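Local atomic coordinates of multicopper oxidase (Uncultured bacterium, PDB entry 4E9X), a protein that probably oxidises substrates at one copper site and passes the electrons to a copper cluster that reduces molecular oxygen to water. Residues Asp96-Leu101 with Gly217-Ser222; Leu177-Arg182 with Pro293-Ser298. One frame throughout, in Å; residues are numbered along the deposited sequence. Where two conformers were deposited one is given.

Contacts 1 and 2 lie about 24 Å apart between centres and about 10 Å at their nearest atoms. Their segments alternate along the chain: 96-101, 177-182, 217-222, then 293-298. Contact 1 is an interdomain seam, where the loop between strands 88-94 and 101-104 meets the start of strand 218-226, an outermost strand of the six-stranded sheet. Contact 2 packs the chain entering strand 181-183, on the margin of a five-stranded sheet, against the segment between strands 270-275 and 306-308. The latter joins a sheet containing 36-40 and 119-125, returning the chain to the first domain. Contact 1 joins the domains directly, near a subunit boundary; buried contact 2 packs the returning chain against the second domain.

Contact 1 of 2, residues Asp96-Leu101 with Gly217-Ser222; sequences DRIGTL and GLPLDS
Gly217 lays its backbone directly against Gly99 and Thr100. Its CA sits 3.5 Å from Thr100 N, and its carbonyl O receives a CA-H...O contact from Gly99 CA at 3.4 Å, with 151° at the hydrogen. A single water completes the junction, accepting from Thr100 N and donating to Gly217 O at 3.1 Å. A beta carbon on either glycine would collide with the facing chain, and the backbone angles of both suit glycine alone. Leu218 comes next and carries most of the side-chain contact. Its CG stands over the centre of one face of the Arg97 guanidinium, 3.5 Å from CZ, with CD1 beside NH2. Arg97 bends at chi2 and chi3, and this curl brings NH1 back to Ile98 O at 2.8 Å, near the guanidinium plane and almost in line with the carbonyl bond. NH1 also donates to Asp216 O, while NE makes a salt bridge to Asp209 of the second subunit; with three partners, the group has little freedom to turn. A leucine in place of Arg97 would probably leave Ile98 O and Asp216 O without this donor, Asp209 of the second subunit without its counter-charge, and Leu218 without its flat support. The other methyl of Leu218, CD2, reaches Ile98 CG1 at 3.8 Å, the two side chains crossing at about a right angle. With chi1 at 65°, Ile98 CG1 is set between the backbone N and the carbonyl carbon, and its CD1 comes within 4.4 Å of Pro219 CD, a looser touch at the margin. Such a seam between two cupredoxin-like domains, continued into a neighbouring subunit, is in keeping with a trimeric two-domain multicopper oxidase.

Contact 2 of 2, residues Leu177-Arg182 with Pro293-Ser298; sequences LTQPLR and PNFFYS
Gln179 and Phe295 are the closest backbone pair, with CA atoms 6.4 Å apart, where a type I beta turn from Asn294 to Tyr297, closed by Tyr297 N to Asn294 O, presents two phenylalanines to the extended chain 177-182. Phe295 extends straight from the turn, CG anti to the backbone N (chi1 -180°), and slides one ring face beneath the Thr178-Gln179 peptide. Gln179 N lies 3.8 Å above that ring plane, displaced toward the rim; this buried N has no hydrogen-bond partner in the model. Thr178 CA meets the far end of the ring at CZ, 3.9 Å away. Gln179 CB rests on Phe295 CB at 3.6 Å, and a bend at chi2 (-85°) then turns the amide off the ring, where OE1 accepts from Asp292 N and NE2 donates to Asp290 O. Phe295 turns an edge to its neighbour, CD2 lying 3.5 Å above the centre of the Phe296 ring. Phe296 in turn brings CZ to 3.4 Å from Gln179 O, which accepts from Thr271 OG1. Pro180 O lies at the Phe296 ring edge, and Leu181 CB touches CE2 at 3.9 Å. Phe296 also packs on Val140 and Met142 of strand 138-147 and on Thr271 of strand 270-275, filling space between two sheets, while Leu181 pairs by backbone with strand 270-275.

Contact 1 of 2, residues Asp96-Leu101 with Gly217-Ser222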
loop_
_atom_site.group_PDB
_atom_site.type_symbol
_atom_site.label_atom_id
_atom_site.label_comp_id
_atom_site.label_asym_id
_atom_site.label_seq_id
_atom_site.Cartn_x
_atom_site.Cartn_y
_atom_site.Cartn_z
ATOM N N ASP A 96 -9.807 -19.629 -19.252
ATOM C CA ASP A 96 -9.470 -20.744 -18.384
ATOM C C ASP A 96 -9.058 -20.231 -17.020
ATOM O O ASP A 96 -8.926 -21.040 -16.108
ATOM C CB ASP A 96 -8.405 -21.661 -18.955
ATOM C CG ASP A 96 -7.178 -21.019 -19.495
ATOM O OD1 ASP A 96 -6.895 -19.839 -19.244
ATOM O OD2 ASP A 96 -6.449 -21.744 -20.229
ATOM N N ARG A 97 -8.852 -18.964 -16.826
ATOM C CA ARG A 97 -8.521 -18.364 -15.517
ATOM C C ARG A 97 -9.792 -17.812 -14.884
ATOM O O ARG A 97 -10.439 -16.970 -15.486
ATOM C CB ARG A 97 -7.446 -17.262 -15.695
ATOM C CG ARG A 97 -7.324 -16.362 -14.392
ATOM C CD ARG A 97 -6.773 -17.128 -13.230
ATOM N NE ARG A 97 -5.930 -16.227 -12.440
ATOM C CZ ARG A 97 -6.359 -15.234 -11.678
ATOM N NH1 ARG A 97 -7.642 -14.953 -11.520
ATOM N NH2 ARG A 97 -5.443 -14.523 -11.038
ATOM N N ILE A 98 -10.147 -18.295 -13.707
ATOM C CA ILE A 98 -11.411 -17.892 -13.103
ATOM C C ILE A 98 -11.269 -16.573 -12.361
ATOM O O ILE A 98 -10.206 -16.101 -11.973
ATOM C CB ILE A 98 -11.859 -19.013 -12.139
ATOM C CG1 ILE A 98 -10.899 -19.199 -10.945
ATOM C CG2 ILE A 98 -12.057 -20.322 -12.875
ATOM C CD1 ILE A 98 -11.236 -20.303 -9.959
ATOM N N GLY A 99 -12.454 -16.015 -12.079
ATOM C CA GLY A 99 -12.597 -14.985 -11.038
ATOM C C GLY A 99 -12.805 -13.589 -11.568
ATOM O O GLY A 99 -13.146 -13.343 -12.739
ATOM N N THR A 100 -12.520 -12.628 -10.679
ATOM C CA THR A 100 -12.630 -11.237 -10.993
ATOM C C THR A 100 -11.407 -10.774 -11.795
ATOM O O THR A 100 -10.324 -10.545 -11.222
ATOM C CB THR A 100 -12.690 -10.408 -9.701
ATOM O OG1 THR A 100 -13.741 -10.936 -8.880
ATOM C CG2 THR A 100 -12.972 -8.942 -10.001
ATOM N N LEU A 101 -11.613 -10.629 -13.101
ATOM C CA LEU A 101 -10.574 -10.098 -13.984
ATOM C C LEU A 101 -11.006 -8.735 -14.496
ATOM O O LEU A 101 -12.084 -8.215 -14.117
ATOM C CB LEU A 101 -10.342 -11.055 -15.179
ATOM C CG LEU A 101 -10.268 -12.541 -14.800
ATOM C CD1 LEU A 101 -9.928 -13.380 -16.038
ATOM C CD2 LEU A 101 -9.271 -12.825 -13.714
ATOM N N GLY A 217 -8.894 -12.509 -8.037
ATOM C CA GLY A 217 -9.851 -13.476 -8.576
ATOM C C GLY A 217 -9.645 -14.903 -8.122
ATOM O O GLY A 217 -10.528 -15.711 -8.378
ATOM N N LEU A 218 -8.555 -15.224 -7.426
ATOM C CA LEU A 218 -8.333 -16.634 -7.022
ATOM C C LEU A 218 -8.600 -16.772 -5.537
ATOM O O LEU A 218 -8.254 -15.901 -4.727
ATOM C CB LEU A 218 -6.896 -17.054 -7.341
ATOM C CG LEU A 218 -6.627 -17.214 -8.833
ATOM C CD1 LEU A 218 -5.154 -17.513 -9.113
ATOM C CD2 LEU A 218 -7.492 -18.338 -9.430
ATOM N N PRO A 219 -9.253 -17.870 -5.152
ATOM C CA PRO A 219 -9.709 -18.003 -3.772
ATOM C C PRO A 219 -8.561 -18.256 -2.809
ATOM O O PRO A 219 -7.684 -19.113 -3.054
ATOM C CB PRO A 219 -10.633 -19.232 -3.814
ATOM C CG PRO A 219 -10.138 -20.021 -5.016
ATOM C CD PRO A 219 -9.699 -18.999 -6.019
ATOM N N LEU A 220 -8.577 -17.550 -1.691
ATOM C CA LEU A 220 -7.537 -17.713 -0.683
ATOM C C LEU A 220 -7.780 -19.001 0.087
ATOM O O LEU A 220 -8.906 -19.318 0.516
ATOM C CB LEU A 220 -7.594 -16.550 0.298
ATOM C CG LEU A 220 -7.202 -15.165 -0.286
ATOM C CD1 LEU A 220 -7.500 -14.110 0.754
ATOM C CD2 LEU A 220 -5.745 -15.123 -0.662
ATOM N N ASP A 221 -6.702 -19.726 0.369
ATOM C CA ASP A 221 -6.797 -20.869 1.288
ATOM C C ASP A 221 -7.096 -20.391 2.705
ATOM O O ASP A 221 -7.734 -21.161 3.471
ATOM C CB ASP A 221 -5.495 -21.672 1.253
ATOM C CG ASP A 221 -5.272 -22.496 0.003
ATOM O OD1 ASP A 221 -6.237 -22.846 -0.734
ATOM O OD2 ASP A 221 -4.076 -22.836 -0.262
ATOM N N SER A 222 -6.645 -19.200 3.057
ATOM C CA SER A 222 -6.877 -18.665 4.398
ATOM C C SER A 222 -7.555 -17.306 4.295
ATOM O O SER A 222 -6.940 -16.249 4.382
ATOM C CB SER A 222 -5.568 -18.524 5.163
ATOM O OG SER A 222 -5.862 -18.238 6.517
HETATM O O HOH W 1 -13.063 -13.902 -8.051
#

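Contact 2 of 2, residues Leu177-Arg182 with Pro293-Ser298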
loop_
_atom_site.group_PDB
_atom_site.type_symbol
_atom_site.label_atom_id
_atom_site.label_comp_id
_atom_site.label_asym_id
_atom_site.label_seq_id
_atom_site.Cartn_x
_atom_site.Cartn_y
_atom_site.Cartn_z
ATOM N N LEU A 177 -22.445 12.092 -6.400
ATOM C CA LEU A 177 -22.939 11.528 -7.675
ATOM C C LEU A 177 -22.812 10.023 -7.732
ATOM O O LEU A 177 -23.277 9.399 -8.699
ATOM C CB LEU A 177 -22.256 12.168 -8.874
ATOM C CG LEU A 177 -22.473 13.689 -9.010
ATOM C CD1 LEU A 177 -21.834 14.188 -10.311
ATOM C CD2 LEU A 177 -23.954 14.036 -8.913
ATOM N N THR A 178 -22.193 9.401 -6.747
ATOM C CA THR A 178 -22.252 7.947 -6.599
ATOM C C THR A 178 -23.680 7.556 -6.219
ATOM O O THR A 178 -24.572 8.387 -6.097
ATOM C CB THR A 178 -21.231 7.507 -5.534
ATOM O OG1 THR A 178 -21.509 8.335 -4.407
ATOM C CG2 THR A 178 -19.801 7.754 -5.947
ATOM N N GLN A 179 -23.902 6.258 -6.038
ATOM C CA GLN A 179 -25.240 5.732 -5.692
ATOM C C GLN A 179 -25.096 4.831 -4.467
ATOM O O GLN A 179 -24.034 4.209 -4.269
ATOM C CB GLN A 179 -25.778 4.879 -6.855
ATOM C CG GLN A 179 -26.079 5.739 -8.078
ATOM C CD GLN A 179 -27.453 6.359 -8.001
ATOM O OE1 GLN A 179 -28.268 5.936 -7.189
ATOM N NE2 GLN A 179 -27.664 7.360 -8.840
ATOM N N PRO A 180 -26.151 4.704 -3.708
ATOM C CA PRO A 180 -26.136 3.803 -2.560
ATOM C C PRO A 180 -26.130 2.354 -2.981
ATOM O O PRO A 180 -26.564 1.962 -4.073
ATOM C CB PRO A 180 -27.489 4.124 -1.840
ATOM C CG PRO A 180 -28.384 4.684 -2.937
ATOM C CD PRO A 180 -27.433 5.434 -3.858
ATOM N N LEU A 181 -25.644 1.529 -2.057
ATOM C CA LEU A 181 -25.651 0.058 -2.162
ATOM C C LEU A 181 -26.829 -0.383 -1.299
ATOM O O LEU A 181 -26.753 -0.389 -0.050
ATOM C CB LEU A 181 -24.295 -0.482 -1.710
ATOM C CG LEU A 181 -23.863 -1.889 -2.087
ATOM C CD1 LEU A 181 -22.398 -2.146 -1.732
ATOM C CD2 LEU A 181 -24.751 -2.930 -1.423
ATOM N N ARG A 182 -27.969 -0.702 -1.945
ATOM C CA ARG A 182 -29.204 -1.000 -1.223
ATOM C C ARG A 182 -29.316 -2.486 -0.956
ATOM O O ARG A 182 -29.193 -3.309 -1.882
ATOM C CB ARG A 182 -30.451 -0.482 -1.988
ATOM C CG ARG A 182 -30.427 1.050 -2.000
ATOM C CD ARG A 182 -31.762 1.602 -2.496
ATOM N NE ARG A 182 -31.789 3.037 -2.421
ATOM C CZ ARG A 182 -32.702 3.797 -2.991
ATOM N NH1 ARG A 182 -33.660 3.279 -3.722
ATOM N NH2 ARG A 182 -32.642 5.133 -2.865
ATOM N N PRO A 293 -30.197 1.288 -9.735
ATOM C CA PRO A 293 -29.951 -0.030 -9.099
ATOM C C PRO A 293 -28.766 -0.758 -9.719
ATOM O O PRO A 293 -28.350 -1.808 -9.171
ATOM C CB PRO A 293 -31.226 -0.807 -9.340
ATOM C CG PRO A 293 -31.932 -0.104 -10.467
ATOM C CD PRO A 293 -31.462 1.347 -10.491
ATOM N N ASN A 294 -28.260 -0.310 -10.869
ATOM C CA ASN A 294 -27.154 -0.984 -11.531
ATOM C C ASN A 294 -25.838 -0.237 -11.474
ATOM O O ASN A 294 -24.928 -0.557 -12.252
ATOM C CB ASN A 294 -27.521 -1.225 -13.019
ATOM C CG ASN A 294 -26.776 -2.398 -13.612
ATOM O OD1 ASN A 294 -26.544 -3.422 -12.961
ATOM N ND2 ASN A 294 -26.445 -2.263 -14.903
ATOM N N PHE A 295 -25.692 0.697 -10.561
ATOM C CA PHE A 295 -24.468 1.488 -10.434
ATOM C C PHE A 295 -23.261 0.615 -10.115
ATOM O O PHE A 295 -22.144 1.009 -10.418
ATOM C CB PHE A 295 -24.681 2.538 -9.339
ATOM C CG PHE A 295 -23.424 3.418 -9.152
ATOM C CD1 PHE A 295 -23.098 4.415 -10.043
ATOM C CD2 PHE A 295 -22.584 3.173 -8.072
ATOM C CE1 PHE A 295 -21.930 5.178 -9.870
ATOM C CE2 PHE A 295 -21.430 3.906 -7.879
ATOM C CZ PHE A 295 -21.109 4.903 -8.780
ATOM N N PHE A 296 -23.475 -0.538 -9.485
ATOM C CA PHE A 296 -22.388 -1.477 -9.207
ATOM C C PHE A 296 -22.518 -2.740 -10.036
ATOM O O PHE A 296 -21.950 -3.781 -9.696
ATOM C CB PHE A 296 -22.362 -1.857 -7.701
ATOM C CG PHE A 296 -22.267 -0.674 -6.763
ATOM C CD1 PHE A 296 -21.038 -0.037 -6.573
ATOM C CD2 PHE A 296 -23.382 -0.179 -6.080
ATOM C CE1 PHE A 296 -20.912 1.029 -5.693
ATOM C CE2 PHE A 296 -23.247 0.898 -5.179
ATOM C CZ PHE A 296 -22.022 1.519 -5.002
ATOM N N TYR A 297 -23.246 -2.630 -11.178
ATOM C CA TYR A 297 -23.437 -3.761 -12.104
ATOM C C TYR A 297 -24.223 -4.897 -11.478
ATOM O O TYR A 297 -24.296 -6.006 -12.012
ATOM C CB TYR A 297 -22.132 -4.250 -12.733
ATOM C CG TYR A 297 -21.732 -3.591 -14.022
ATOM C CD1 TYR A 297 -22.614 -3.407 -15.073
ATOM C CD2 TYR A 297 -20.403 -3.200 -14.208
ATOM C CE1 TYR A 297 -22.218 -2.798 -16.286
ATOM C CE2 TYR A 297 -19.987 -2.596 -15.392
ATOM C CZ TYR A 297 -20.890 -2.405 -16.423
ATOM O OH TYR A 297 -20.531 -1.807 -17.613
ATOM N N SER A 298 -24.921 -4.676 -10.333
ATOM C CA SER A 298 -25.539 -5.833 -9.646
ATOM C C SER A 298 -26.711 -6.402 -10.403
ATOM O O SER A 298 -26.978 -7.562 -10.284
ATOM C CB SER A 298 -26.034 -5.390 -8.260
ATOM O OG SER A 298 -24.954 -4.977 -7.442
#